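Local structure of beta-galacturonidase (Eisenbergiella tayi, 6NCW) at residues I2-T7 and F319-D324; P228-I233 and I248-F253; R277-P282 and Y313-L318. The protein hydrolyses beta-galacturonides as a glycoside hydrolase of family 2, and may also act on beta-glucuronides. All coordinates share one frame; numbering follows the deposited sequence.

Contact 1 joins the N-terminal segment to the TIM barrel, contact 2 lies within the immunoglobulin-like sandwich and contact 3 within the barrel. Contact 1 ties residues 2-7, just before strand 12-15, to helix 317-326. Contact 2 pairs strands 227-238 and 245-251 and falls within the 311 residues that separate the two segments of contact 1; contact 3 follows it along the chain and joins the loop after strand 268-276 to the start of that same helix. Centres lie about 11 Å (1 and 2), 14 Å (1 and 3) and 22 Å (2 and 3) apart. Contact 1 touches both others, so the N-terminal segment bridges sandwich and barrel, while contact 3 approaches the sugar site.

Contact 1: I2-T7 and F319-D324; sequences IRTFET and FLDLCD
Arg3 and Asp321 form a side-on salt bridge, in which two nitrogens of the guanidinium each take one oxygen of the carboxylate. Arg3 NE gives its hydrogen to Asp321 OD1 at 2.8 Å, and Arg3 NH2 reaches Asp321 OD2 at 2.9 Å through that oxygen's syn lone pair. The two planes are only 20° apart, so the groups are nearly coplanar and meet edge to edge. Arginine reaches this pose by bending: CG leaves beside the backbone N (chi1 -49°), and bends at chi2 and chi3 turn the NE/NH2 edge toward the carboxylate.

A third donor comes from the backbone. Thr4 N binds Asp321 OD1 at 3.1 Å on its anti side, approaching from the face of the carboxylate opposite to that used by Arg3 NE. With OD1 gripped twice and OD2 once, the carboxylate can hardly rotate, and a short acidic side chain suits a helix that lies this close to a loop. The Thr4 side chain slides past that of Asp321 in the opposite direction: its OG1 lies 3.4 Å from Asp321 CB and bonds to Glu325 one turn further along the helix, while its CG2 continues to Leu322 CD2 at 4.2 Å.

Phe5 shields the bridge. Its CZ sits 3.7 Å above the Arg3 guanidinium plane, toward the rim, and its CE2 edge meets Asp321 OD2 at 3.8 Å. His367 also packs on Arg3 and Asp321. The arrangement is a bidentate, partly buried Arg-Asp salt bridge joining the irregular N-terminal segment to an outer helix of the family 2 TIM barrel.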
loop_
_atom_site.group_PDB
_atom_site.type_symbol
_atom_site.label_atom_id
_atom_site.label_comp_id
_atom_site.label_asym_id
_atom_site.label_seq_id
_atom_site.Cartn_x
_atom_site.Cartn_y
_atom_site.Cartn_z
ATOM N N ILE A 2 11.222 28.193 -21.433
ATOM C CA ILE A 2 12.559 27.655 -21.644
ATOM C C ILE A 2 13.517 28.073 -20.533
ATOM O O ILE A 2 14.326 27.266 -20.067
ATOM C CB ILE A 2 13.110 28.083 -23.025
ATOM C CG1 ILE A 2 12.204 27.603 -24.167
ATOM C CG2 ILE A 2 14.513 27.552 -23.217
ATOM C CD1 ILE A 2 12.242 26.094 -24.385
ATOM N N ARG A 3 13.471 29.341 -20.132
ATOM C CA ARG A 3 14.241 29.890 -19.026
ATOM C C ARG A 3 13.282 30.684 -18.152
ATOM O O ARG A 3 12.130 30.911 -18.530
ATOM C CB ARG A 3 15.378 30.795 -19.525
ATOM C CG ARG A 3 16.241 30.193 -20.623
ATOM C CD ARG A 3 17.118 29.076 -20.077
ATOM N NE ARG A 3 18.031 29.548 -19.034
ATOM C CZ ARG A 3 19.246 30.019 -19.273
ATOM N NH1 ARG A 3 19.683 30.087 -20.532
ATOM N NH2 ARG A 3 20.021 30.432 -18.267
ATOM N N THR A 4 13.751 31.112 -16.975
ATOM C CA THR A 4 12.925 31.957 -16.114
ATOM C C THR A 4 12.991 33.434 -16.493
ATOM O O THR A 4 12.369 34.258 -15.823
ATOM C CB THR A 4 13.326 31.798 -14.641
ATOM O OG1 THR A 4 14.707 32.137 -14.486
ATOM C CG2 THR A 4 13.112 30.361 -14.154
ATOM N N PHE A 5 13.720 33.786 -17.547
ATOM C CA PHE A 5 13.824 35.159 -18.009
ATOM C C PHE A 5 13.916 35.118 -19.531
ATOM O O PHE A 5 14.137 34.056 -20.118
ATOM C CB PHE A 5 15.045 35.840 -17.382
ATOM C CG PHE A 5 16.339 35.171 -17.747
ATOM C CD1 PHE A 5 17.110 35.652 -18.797
ATOM C CD2 PHE A 5 16.759 34.033 -17.074
ATOM C CE1 PHE A 5 18.287 35.018 -19.159
ATOM C CE2 PHE A 5 17.939 33.394 -17.423
ATOM C CZ PHE A 5 18.705 33.889 -18.468
ATOM N N GLU A 6 13.726 36.268 -20.185
ATOM C CA GLU A 6 13.836 36.312 -21.643
ATOM C C GLU A 6 15.295 36.488 -22.043
ATOM O O GLU A 6 15.981 37.399 -21.569
ATOM C CB GLU A 6 12.978 37.429 -22.241
ATOM C CG GLU A 6 11.466 37.201 -22.093
ATOM C CD GLU A 6 10.950 35.926 -22.788
ATOM O OE1 GLU A 6 10.886 35.884 -24.040
ATOM O OE2 GLU A 6 10.592 34.957 -22.074
ATOM N N THR A 7 15.773 35.596 -22.898
ATOM C CA THR A 7 17.150 35.648 -23.355
ATOM C C THR A 7 17.327 36.474 -24.623
ATOM O O THR A 7 18.452 36.561 -25.124
ATOM C CB THR A 7 17.676 34.233 -23.600
ATOM O OG1 THR A 7 16.830 33.577 -24.548
ATOM C CG2 THR A 7 17.692 33.445 -22.296
ATOM N N PHE A 319 15.910 24.414 -14.531
ATOM C CA PHE A 319 16.127 24.006 -13.141
ATOM C C PHE A 319 17.290 24.784 -12.537
ATOM O O PHE A 319 17.197 25.285 -11.410
ATOM C CB PHE A 319 16.389 22.492 -13.064
ATOM C CG PHE A 319 16.460 21.953 -11.647
ATOM C CD1 PHE A 319 15.297 21.746 -10.906
ATOM C CD2 PHE A 319 17.678 21.657 -11.065
ATOM C CE1 PHE A 319 15.350 21.248 -9.597
ATOM C CE2 PHE A 319 17.746 21.171 -9.757
ATOM C CZ PHE A 319 16.578 20.964 -9.026
ATOM N N LEU A 320 18.394 24.898 -13.288
ATOM C CA LEU A 320 19.538 25.689 -12.837
ATOM C C LEU A 320 19.141 27.139 -12.584
ATOM O O LEU A 320 19.575 27.732 -11.594
ATOM C CB LEU A 320 20.671 25.607 -13.866
ATOM C CG LEU A 320 21.214 24.194 -14.143
ATOM C CD1 LEU A 320 22.193 24.186 -15.306
ATOM C CD2 LEU A 320 21.889 23.624 -12.899
ATOM N N ASP A 321 18.313 27.723 -13.461
ATOM C CA ASP A 321 17.773 29.065 -13.210
ATOM C C ASP A 321 17.104 29.131 -11.843
ATOM O O ASP A 321 17.296 30.089 -11.089
ATOM C CB ASP A 321 16.742 29.477 -14.275
ATOM C CG ASP A 321 17.361 29.858 -15.626
ATOM O OD1 ASP A 321 16.582 29.911 -16.611
ATOM O OD2 ASP A 321 18.596 30.083 -15.720
ATOM N N LEU A 322 16.270 28.140 -11.529
ATOM C CA LEU A 322 15.562 28.174 -10.251
ATOM C C LEU A 322 16.514 28.003 -9.072
ATOM O O LEU A 322 16.240 28.514 -7.978
ATOM C CB LEU A 322 14.470 27.107 -10.224
ATOM C CG LEU A 322 13.269 27.370 -11.139
ATOM C CD1 LEU A 322 12.512 26.060 -11.450
ATOM C CD2 LEU A 322 12.327 28.403 -10.526
ATOM N N CYS A 323 17.631 27.294 -9.267
ATOM C CA CYS A 323 18.632 27.209 -8.206
ATOM C C CYS A 323 19.366 28.542 -8.042
ATOM O O CYS A 323 19.614 28.974 -6.910
ATOM C CB CYS A 323 19.630 26.081 -8.494
ATOM S SG CYS A 323 18.945 24.363 -8.452
ATOM N N ASP A 324 19.730 29.191 -9.165
ATOM C CA ASP A 324 20.295 30.545 -9.141
ATOM C C ASP A 324 19.432 31.499 -8.327
ATOM O O ASP A 324 19.927 32.193 -7.433
ATOM C CB ASP A 324 20.441 31.093 -10.564
ATOM C CG ASP A 324 21.454 30.341 -11.386
ATOM O OD1 ASP A 324 22.319 29.650 -10.799
ATOM O OD2 ASP A 324 21.377 30.434 -12.634
#

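Contact 2: P228-I233 and I248-F253; sequences PVLYLI and IDRVGF
With CG beside the backbone N (chi1 -57°), Leu230 carries its CD1 over the guanidinium of Arg250, whose own chain runs out from the strand and turns at chi3 (-45°) to lay its flat end beneath that methyl. Leu230 CD1 stands 3.5 Å above the centre of the guanidinium plane, a greasy lid over one face that leaves the N-H edges to other partners: Arg250 NH1 makes a salt bridge to Glu325 of the barrel.

The two segments are the paired arms of a beta hairpin in the immunoglobulin-like sandwich. Tyr231 with Val251 and Ile233 with Asp249 are antiparallel hydrogen-bonded pairs; Leu232 with Arg250, between them, is a non-hydrogen-bonded one. Tyr231 N and Val251 O, like Val251 N and Tyr231 O, are 2.8 Å apart, and Ile233 N and Asp249 O are 3.0 Å apart.

Side chains alternate between the two faces of the sheet. Leu232 joins Arg250 on one face, its CD2 resting 3.5 Å from Arg250 CG, so that leucine covers the aliphatic part of the arginine. On the other face, which Tyr231 shares, Ile233 CG2 meets Val251 CG1 at 3.8 Å; these branched residues suit a strand, and towards strand 150-162 Ile233 packs on Ile155 and Phe157, Val251 on Phe157. Asp249 lies on this face too, but turns its OD1 back to accept from Arg250 N.

Tyr231 and Phe253 approach with planes almost perpendicular, their ring centroids 5.7 Å apart, and the Tyr231 hydroxyl accepts from Glu221 N. Beyond the last paired residues a water bridges the segments, donating to Val229 O at 2.7 Å and accepting from Phe253 N.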
loop_
_atom_site.group_PDB
_atom_site.type_symbol
_atom_site.label_atom_id
_atom_site.label_comp_id
_atom_site.label_asym_id
_atom_site.label_seq_id
_atom_site.Cartn_x
_atom_site.Cartn_y
_atom_site.Cartn_z
ATOM N N PRO A 228 20.726 35.631 -2.879
ATOM C CA PRO A 228 21.077 35.275 -4.273
ATOM C C PRO A 228 20.774 36.379 -5.279
ATOM O O PRO A 228 19.876 36.267 -6.124
ATOM C CB PRO A 228 20.237 34.012 -4.511
ATOM C CG PRO A 228 19.052 34.183 -3.631
ATOM C CD PRO A 228 19.524 34.918 -2.403
ATOM N N VAL A 229 21.553 37.465 -5.219
ATOM C CA VAL A 229 21.363 38.588 -6.135
ATOM C C VAL A 229 21.846 38.208 -7.528
ATOM O O VAL A 229 22.963 37.707 -7.697
ATOM C CB VAL A 229 22.115 39.829 -5.623
ATOM C CG1 VAL A 229 22.049 40.955 -6.641
ATOM C CG2 VAL A 229 21.583 40.255 -4.273
ATOM N N LEU A 230 21.006 38.453 -8.535
ATOM C CA LEU A 230 21.320 38.160 -9.923
ATOM C C LEU A 230 21.265 39.438 -10.756
ATOM O O LEU A 230 20.546 40.386 -10.428
ATOM C CB LEU A 230 20.341 37.121 -10.521
ATOM C CG LEU A 230 20.251 35.775 -9.799
ATOM C CD1 LEU A 230 19.130 34.906 -10.376
ATOM C CD2 LEU A 230 21.588 35.083 -9.908
ATOM N N TYR A 231 22.017 39.448 -11.851
ATOM C CA TYR A 231 21.989 40.546 -12.802
ATOM C C TYR A 231 21.788 40.019 -14.210
ATOM O O TYR A 231 22.381 39.009 -14.590
ATOM C CB TYR A 231 23.288 41.347 -12.764
ATOM C CG TYR A 231 23.557 42.050 -11.460
ATOM C CD1 TYR A 231 23.089 43.332 -11.239
ATOM C CD2 TYR A 231 24.289 41.437 -10.458
ATOM C CE1 TYR A 231 23.339 43.990 -10.048
ATOM C CE2 TYR A 231 24.546 42.077 -9.262
ATOM C CZ TYR A 231 24.075 43.365 -9.066
ATOM O OH TYR A 231 24.329 44.024 -7.890
ATOM N N LEU A 232 20.998 40.734 -15.006
ATOM C CA LEU A 232 20.957 40.444 -16.432
ATOM C C LEU A 232 22.176 41.060 -17.108
ATOM O O LEU A 232 22.482 42.239 -16.899
ATOM C CB LEU A 232 19.672 40.982 -17.059
ATOM C CG LEU A 232 18.375 40.461 -16.447
ATOM C CD1 LEU A 232 17.216 41.361 -16.808
ATOM C CD2 LEU A 232 18.130 39.046 -16.933
ATOM N N ILE A 233 22.887 40.261 -17.898
ATOM C CA ILE A 233 23.962 40.752 -18.746
ATOM C C ILE A 233 23.433 40.758 -20.170
ATOM O O ILE A 233 22.856 39.765 -20.632
ATOM C CB ILE A 233 25.259 39.926 -18.602
ATOM C CG1 ILE A 233 26.368 40.510 -19.470
ATOM C CG2 ILE A 233 25.056 38.441 -18.939
ATOM C CD1 ILE A 233 27.743 39.941 -19.163
ATOM N N ILE A 248 20.901 37.762 -24.040
ATOM C CA ILE A 248 20.735 38.158 -22.647
ATOM C C ILE A 248 20.924 36.918 -21.776
ATOM O O ILE A 248 20.354 35.862 -22.068
ATOM C CB ILE A 248 19.357 38.795 -22.402
ATOM C CG1 ILE A 248 19.095 39.921 -23.419
ATOM C CG2 ILE A 248 19.274 39.341 -21.006
ATOM C CD1 ILE A 248 17.672 40.484 -23.370
ATOM N N ASP A 249 21.729 37.043 -20.716
ATOM C CA ASP A 249 21.938 35.953 -19.770
ATOM C C ASP A 249 21.816 36.494 -18.349
ATOM O O ASP A 249 21.456 37.660 -18.167
ATOM C CB ASP A 249 23.298 35.286 -20.011
ATOM C CG ASP A 249 23.253 33.763 -19.799
ATOM O OD1 ASP A 249 22.709 33.310 -18.759
ATOM O OD2 ASP A 249 23.760 33.026 -20.675
ATOM N N ARG A 250 22.087 35.673 -17.337
ATOM C CA ARG A 250 22.068 36.129 -15.949
ATOM C C ARG A 250 23.340 35.717 -15.232
ATOM O O ARG A 250 23.852 34.615 -15.442
ATOM C CB ARG A 250 20.879 35.579 -15.173
ATOM C CG ARG A 250 19.645 36.423 -15.265
ATOM C CD ARG A 250 18.677 36.110 -14.153
ATOM N NE ARG A 250 18.532 34.665 -13.990
ATOM C CZ ARG A 250 17.479 34.078 -13.430
ATOM N NH1 ARG A 250 16.458 34.801 -12.987
ATOM N NH2 ARG A 250 17.449 32.764 -13.318
ATOM N N VAL A 251 23.827 36.594 -14.356
ATOM C CA VAL A 251 25.068 36.363 -13.635
ATOM C C VAL A 251 24.835 36.651 -12.161
ATOM O O VAL A 251 23.864 37.305 -11.772
ATOM C CB VAL A 251 26.247 37.223 -14.168
ATOM C CG1 VAL A 251 26.445 37.006 -15.665
ATOM C CG2 VAL A 251 26.022 38.689 -13.860
ATOM N N GLY A 252 25.722 36.100 -11.347
ATOM C CA GLY A 252 25.827 36.479 -9.950
ATOM C C GLY A 252 27.294 36.632 -9.605
ATOM O O GLY A 252 28.158 35.968 -10.182
ATOM N N PHE A 253 27.574 37.555 -8.694
ATOM C CA PHE A 253 28.947 37.871 -8.288
ATOM C C PHE A 253 29.280 37.032 -7.057
ATOM O O PHE A 253 28.928 37.390 -5.930
ATOM C CB PHE A 253 29.105 39.369 -8.005
ATOM C CG PHE A 253 29.179 40.233 -9.254
ATOM C CD1 PHE A 253 30.405 40.660 -9.752
ATOM C CD2 PHE A 253 28.020 40.624 -9.924
ATOM C CE1 PHE A 253 30.477 41.454 -10.904
ATOM C CE2 PHE A 253 28.086 41.409 -11.078
ATOM C CZ PHE A 253 29.316 41.823 -11.565
HETATM O O HOH W 1 25.229 39.094 -7.654
#

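Contact 3: R277-P282 and Y313-L318; sequences RHEDHP and YPNDEL
Hydrogen bonds converge on the hydroxyl of Tyr313. His278 ND1 lies 2.8 Å from Tyr313 OH, which sits at the imidazole edge, in a nearly straight bond that either group could donate. Glu279 N adds a weak bond to the same oxygen, at 3.0 Å. Tyrosine suits this spot because its OH can both donate and accept; its first torsion sets CG between the backbone N and carbonyl carbon (chi1 36°), swinging the ring toward residues 278 and 279.

The Glu279 side chain, extended beyond CG, brings OE1 to 2.9 Å from Asp316 N, whose N-H it accepts on its syn lone pair, while OE2 holds Arg140 in a salt bridge. Glutamate is thus long enough to reach both Asp316 N and Arg140. Asp316 in turn N-caps the helix, its OD2 taking the N-H of Leu318 at 2.9 Å.

Two waters add links. One accepts from Arg277 NH1 and from Asn315 ND2 and donates to Arg277 O; the other donates to Glu279 O and lies 2.7 Å from Tyr313 OH. In van der Waals contact, Asn315 CG is 3.4 Å from Glu279 OE1.

The His278 side chain is about 4 Å from that of His312, which binds galacturonate, so the contact lies beside the sugar pocket. Arg277 follows strand 268-276 and reaches Asp296 on helix 290-302, Pro314 packs against helix 349-364, and Asp316 opens helix 317-326, which follows strand 307-309 in the beta-alpha order of the barrel.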
loop_
_atom_site.group_PDB
_atom_site.type_symbol
_atom_site.label_atom_id
_atom_site.label_comp_id
_atom_site.label_asym_id
_atom_site.label_seq_id
_atom_site.Cartn_x
_atom_site.Cartn_y
_atom_site.Cartn_z
ATOM N N ARG A 277 19.905 14.337 -6.911
ATOM C CA ARG A 277 18.578 14.346 -7.513
ATOM C C ARG A 277 18.687 14.020 -8.994
ATOM O O ARG A 277 19.349 14.747 -9.749
ATOM C CB ARG A 277 17.873 15.692 -7.303
ATOM C CG ARG A 277 16.514 15.804 -8.016
ATOM C CD ARG A 277 15.956 17.228 -7.906
ATOM N NE ARG A 277 14.749 17.429 -8.705
ATOM C CZ ARG A 277 14.742 17.768 -9.995
ATOM N NH1 ARG A 277 15.887 17.927 -10.647
ATOM N NH2 ARG A 277 13.584 17.936 -10.633
ATOM N N HIS A 278 18.030 12.928 -9.391
ATOM C CA HIS A 278 17.794 12.584 -10.792
ATOM C C HIS A 278 16.661 13.422 -11.373
ATOM O O HIS A 278 15.701 13.772 -10.681
ATOM C CB HIS A 278 17.415 11.095 -10.927
ATOM C CG HIS A 278 18.587 10.187 -11.133
ATOM N ND1 HIS A 278 19.343 10.206 -12.287
ATOM C CD2 HIS A 278 19.152 9.259 -10.325
ATOM C CE1 HIS A 278 20.317 9.321 -12.184
ATOM N NE2 HIS A 278 20.212 8.719 -11.010
ATOM N N GLU A 279 16.749 13.695 -12.669
ATOM C CA GLU A 279 15.593 14.171 -13.429
ATOM C C GLU A 279 14.692 12.965 -13.710
ATOM O O GLU A 279 14.789 12.313 -14.757
ATOM C CB GLU A 279 16.033 14.861 -14.719
ATOM C CG GLU A 279 16.828 16.173 -14.481
ATOM C CD GLU A 279 17.136 16.951 -15.788
ATOM O OE1 GLU A 279 17.275 18.204 -15.741
ATOM O OE2 GLU A 279 17.256 16.298 -16.849
ATOM N N ASP A 280 13.820 12.634 -12.754
ATOM C CA ASP A 280 12.921 11.502 -12.946
ATOM C C ASP A 280 11.619 11.739 -12.191
ATOM O O ASP A 280 11.622 12.300 -11.090
ATOM C CB ASP A 280 13.584 10.203 -12.494
ATOM C CG ASP A 280 12.841 8.960 -12.990
ATOM O OD1 ASP A 280 12.056 8.389 -12.200
ATOM O OD2 ASP A 280 13.041 8.565 -14.172
ATOM N N HIS A 281 10.506 11.307 -12.784
ATOM C CA HIS A 281 9.198 11.538 -12.178
ATOM C C HIS A 281 8.239 10.545 -12.811
ATOM O O HIS A 281 8.361 10.271 -14.014
ATOM C CB HIS A 281 8.728 12.980 -12.410
ATOM C CG HIS A 281 7.412 13.322 -11.784
ATOM N ND1 HIS A 281 6.213 12.810 -12.234
ATOM C CD2 HIS A 281 7.104 14.166 -10.769
ATOM C CE1 HIS A 281 5.225 13.316 -11.518
ATOM N NE2 HIS A 281 5.740 14.128 -10.613
ATOM N N PRO A 282 7.293 9.991 -12.049
ATOM C CA PRO A 282 6.455 8.901 -12.574
ATOM C C PRO A 282 5.508 9.310 -13.681
ATOM O O PRO A 282 5.092 8.436 -14.447
ATOM C CB PRO A 282 5.679 8.415 -11.343
ATOM C CG PRO A 282 5.975 9.368 -10.260
ATOM C CD PRO A 282 7.241 10.089 -10.585
ATOM N N TYR A 313 24.166 13.599 -14.898
ATOM C CA TYR A 313 24.170 14.224 -16.214
ATOM C C TYR A 313 23.823 15.692 -16.036
ATOM O O TYR A 313 23.297 16.081 -14.992
ATOM C CB TYR A 313 23.160 13.541 -17.166
ATOM C CG TYR A 313 21.931 13.100 -16.442
ATOM C CD1 TYR A 313 21.031 14.034 -15.949
ATOM C CD2 TYR A 313 21.684 11.749 -16.201
ATOM C CE1 TYR A 313 19.923 13.653 -15.247
ATOM C CE2 TYR A 313 20.562 11.350 -15.505
ATOM C CZ TYR A 313 19.678 12.310 -15.026
ATOM O OH TYR A 313 18.553 11.938 -14.316
ATOM N N PRO A 314 24.091 16.516 -17.042
ATOM C CA PRO A 314 23.716 17.929 -16.937
ATOM C C PRO A 314 22.207 18.069 -16.880
ATOM O O PRO A 314 21.466 17.244 -17.425
ATOM C CB PRO A 314 24.309 18.555 -18.212
ATOM C CG PRO A 314 25.460 17.623 -18.578
ATOM C CD PRO A 314 24.921 16.240 -18.226
ATOM N N ASN A 315 21.755 19.114 -16.187
ATOM C CA ASN A 315 20.337 19.371 -15.967
ATOM C C ASN A 315 19.800 20.460 -16.886
ATOM O O ASN A 315 20.545 21.285 -17.420
ATOM C CB ASN A 315 20.071 19.773 -14.514
ATOM C CG ASN A 315 19.836 18.568 -13.605
ATOM O OD1 ASN A 315 20.318 17.454 -13.889
ATOM N ND2 ASN A 315 19.078 18.776 -12.523
ATOM N N ASP A 316 18.476 20.442 -17.051
ATOM C CA ASP A 316 17.691 21.520 -17.635
ATOM C C ASP A 316 18.102 22.890 -17.093
ATOM O O ASP A 316 18.128 23.115 -15.881
ATOM C CB ASP A 316 16.211 21.266 -17.327
ATOM C CG ASP A 316 15.267 22.071 -18.204
ATOM O OD1 ASP A 316 14.134 21.580 -18.422
ATOM O OD2 ASP A 316 15.634 23.194 -18.659
ATOM N N GLU A 317 18.373 23.819 -18.007
ATOM C CA GLU A 317 18.733 25.176 -17.598
ATOM C C GLU A 317 17.606 25.866 -16.847
ATOM O O GLU A 317 17.851 26.797 -16.073
ATOM C CB GLU A 317 19.111 25.996 -18.827
ATOM C CG GLU A 317 20.261 25.370 -19.587
ATOM C CD GLU A 317 20.452 25.970 -20.956
ATOM O OE1 GLU A 317 19.496 25.955 -21.751
ATOM O OE2 GLU A 317 21.564 26.452 -21.233
ATOM N N LEU A 318 16.366 25.460 -17.085
ATOM C CA LEU A 318 15.272 26.000 -16.289
ATOM C C LEU A 318 15.439 25.631 -14.810
ATOM O O LEU A 318 15.153 26.440 -13.921
ATOM C CB LEU A 318 13.944 25.486 -16.851
ATOM C CG LEU A 318 12.632 25.968 -16.226
ATOM C CD1 LEU A 318 12.409 27.454 -16.506
ATOM C CD2 LEU A 318 11.476 25.140 -16.772
HETATM O O HOH W 2 18.672 17.632 -10.077
HETATM O O HOH W 3 16.568 10.794 -15.701
#